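Local coordinates for WbbM protein (PDB 6U4B) that is a bifunctional O-antigen polymerase of Klebsiella pneumoniae, joining two glycosyltransferase modules in one chain that assembles as a trimer, at residues Y471-I476 against M558-G563. Sequence-based numbering, arbitrary orientation.
Sequences YFQAGI and MIHYAG. With MG (magnesium ion), chain C.
The contact lies at the metal site of the GT8-type glycosyltransferase module, a GT-A fold, and contributes its histidine: H560, on strand 558-560, meets Q473 and G475 where the chain turns a corner after strand 472-473. H560 NE2 binds the magnesium ion at 2.1 Å, and D406 and D408, the two aspartates of the DxD motif, supply the other protein ligands. The imidazole reaches the corner because chi1 of H560 (-164°) sets CG anti to the backbone N. Q473 comes from the opposite direction, its OE1 at the ring edge, 3.6 Å from H560 CE1, and its amide plane turned 54° from the ring. N526 links the two side chains, accepting from H560 ND1 through OD1 and donating to Q473 OE1 through ND2, so this second-shell residue helps fix the ring's rotation. Q473 OE1 also accepts a bent hydrogen bond from the backbone N of G475 (2.7 Å), which arrives from above the carbonyl plane and ties the corner together. G475 CA packs 3.9 Å from H560 CE1. A562 CB lies over the centre of one imidazole face. Two residues before H560, M558 bends at chi2 and chi3 and meets I476 tip to tip, its CE 3.8 Å from I476 CB.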
loop_
_atom_site.group_PDB
_atom_site.type_symbol
_atom_site.label_atom_id
_atom_site.label_comp_id
_atom_site.label_asym_id
_atom_site.label_seq_id
_atom_site.Cartn_x
_atom_site.Cartn_y
_atom_site.Cartn_z
ATOM N N TYR A 471 37.333 -19.565 -1.445
ATOM C CA TYR A 471 36.956 -18.384 -2.207
ATOM C C TYR A 471 35.567 -17.914 -1.787
ATOM O O TYR A 471 34.607 -18.690 -1.808
ATOM C CB TYR A 471 36.985 -18.708 -3.698
ATOM C CG TYR A 471 36.874 -17.514 -4.616
ATOM C CD1 TYR A 471 35.634 -16.992 -4.968
ATOM C CD2 TYR A 471 38.013 -16.919 -5.147
ATOM C CE1 TYR A 471 35.532 -15.908 -5.817
ATOM C CE2 TYR A 471 37.923 -15.835 -5.992
ATOM C CZ TYR A 471 36.683 -15.332 -6.326
ATOM O OH TYR A 471 36.594 -14.251 -7.171
ATOM N N PHE A 472 35.457 -16.644 -1.402
ATOM C CA PHE A 472 34.213 -16.091 -0.888
ATOM C C PHE A 472 33.594 -15.124 -1.890
ATOM O O PHE A 472 34.293 -14.492 -2.687
ATOM C CB PHE A 472 34.431 -15.375 0.453
ATOM C CG PHE A 472 35.276 -14.129 0.355
ATOM C CD1 PHE A 472 34.705 -12.906 0.029
ATOM C CD2 PHE A 472 36.637 -14.177 0.612
ATOM C CE1 PHE A 472 35.476 -11.763 -0.058
ATOM C CE2 PHE A 472 37.412 -13.036 0.530
ATOM C CZ PHE A 472 36.832 -11.829 0.194
ATOM N N GLN A 473 32.271 -15.002 -1.821
ATOM C CA GLN A 473 31.522 -14.115 -2.698
ATOM C C GLN A 473 31.449 -12.717 -2.090
ATOM O O GLN A 473 31.267 -12.564 -0.878
ATOM C CB GLN A 473 30.117 -14.672 -2.936
ATOM C CG GLN A 473 29.607 -14.484 -4.352
ATOM C CD GLN A 473 29.030 -13.106 -4.587
ATOM O OE1 GLN A 473 28.296 -12.578 -3.751
ATOM N NE2 GLN A 473 29.359 -12.513 -5.729
ATOM N N ALA A 474 31.591 -11.700 -2.937
ATOM C CA ALA A 474 31.705 -10.317 -2.489
ATOM C C ALA A 474 30.369 -9.581 -2.440
ATOM O O ALA A 474 30.357 -8.366 -2.214
ATOM C CB ALA A 474 32.676 -9.548 -3.391
ATOM N N GLY A 475 29.252 -10.283 -2.643
ATOM C CA GLY A 475 27.952 -9.633 -2.641
ATOM C C GLY A 475 27.483 -9.185 -1.273
ATOM O O GLY A 475 26.570 -8.360 -1.183
ATOM N N ILE A 476 28.074 -9.724 -0.209
ATOM C CA ILE A 476 27.796 -9.258 1.145
ATOM C C ILE A 476 29.036 -9.518 1.993
ATOM O O ILE A 476 29.540 -10.645 2.056
ATOM C CB ILE A 476 26.523 -9.915 1.722
ATOM C CG1 ILE A 476 26.089 -9.233 3.022
ATOM C CG2 ILE A 476 26.682 -11.422 1.919
ATOM C CD1 ILE A 476 24.671 -9.605 3.450
ATOM N N MET A 558 19.216 -13.238 2.716
ATOM C CA MET A 558 19.422 -12.232 1.683
ATOM C C MET A 558 19.329 -12.927 0.335
ATOM O O MET A 558 19.924 -13.989 0.143
ATOM C CB MET A 558 20.775 -11.522 1.839
ATOM C CG MET A 558 21.082 -10.504 0.740
ATOM S SD MET A 558 21.847 -11.202 -0.744
ATOM C CE MET A 558 23.590 -11.038 -0.351
ATOM N N ILE A 559 18.590 -12.321 -0.586
ATOM C CA ILE A 559 18.398 -12.851 -1.928
ATOM C C ILE A 559 19.244 -12.020 -2.881
ATOM O O ILE A 559 19.124 -10.792 -2.918
ATOM C CB ILE A 559 16.916 -12.823 -2.330
ATOM C CG1 ILE A 559 16.099 -13.695 -1.378
ATOM C CG2 ILE A 559 16.747 -13.268 -3.773
ATOM C CD1 ILE A 559 14.606 -13.452 -1.442
ATOM N N HIS A 560 20.106 -12.683 -3.644
ATOM C CA HIS A 560 21.035 -12.016 -4.546
ATOM C C HIS A 560 20.560 -12.235 -5.977
ATOM O O HIS A 560 20.613 -13.358 -6.491
ATOM C CB HIS A 560 22.455 -12.542 -4.347
ATOM C CG HIS A 560 23.511 -11.663 -4.939
ATOM N ND1 HIS A 560 24.859 -11.901 -4.771
ATOM C CD2 HIS A 560 23.418 -10.544 -5.696
ATOM C CE1 HIS A 560 25.549 -10.965 -5.398
ATOM N NE2 HIS A 560 24.699 -10.130 -5.967
ATOM N N TYR A 561 20.111 -11.161 -6.627
ATOM C CA TYR A 561 19.685 -11.255 -8.017
ATOM C C TYR A 561 20.870 -11.092 -8.957
ATOM O O TYR A 561 20.809 -10.320 -9.920
ATOM C CB TYR A 561 18.607 -10.221 -8.321
ATOM C CG TYR A 561 17.400 -10.365 -7.433
ATOM C CD1 TYR A 561 17.269 -9.598 -6.285
ATOM C CD2 TYR A 561 16.408 -11.293 -7.719
ATOM C CE1 TYR A 561 16.174 -9.736 -5.459
ATOM C CE2 TYR A 561 15.307 -11.437 -6.901
ATOM C CZ TYR A 561 15.197 -10.655 -5.773
ATOM O OH TYR A 561 14.107 -10.791 -4.951
ATOM N N ALA A 562 21.946 -11.823 -8.690
ATOM C CA ALA A 562 23.128 -11.736 -9.530
ATOM C C ALA A 562 22.872 -12.394 -10.877
ATOM O O ALA A 562 22.309 -13.488 -10.960
ATOM C CB ALA A 562 24.323 -12.390 -8.842
ATOM N N GLY A 563 23.281 -11.711 -11.940
ATOM C CA GLY A 563 23.190 -12.286 -13.265
ATOM C C GLY A 563 22.509 -11.400 -14.285
ATOM O O GLY A 563 22.508 -10.171 -14.168
HETATM MG MG MG C . 25.436 -8.634 -7.175
#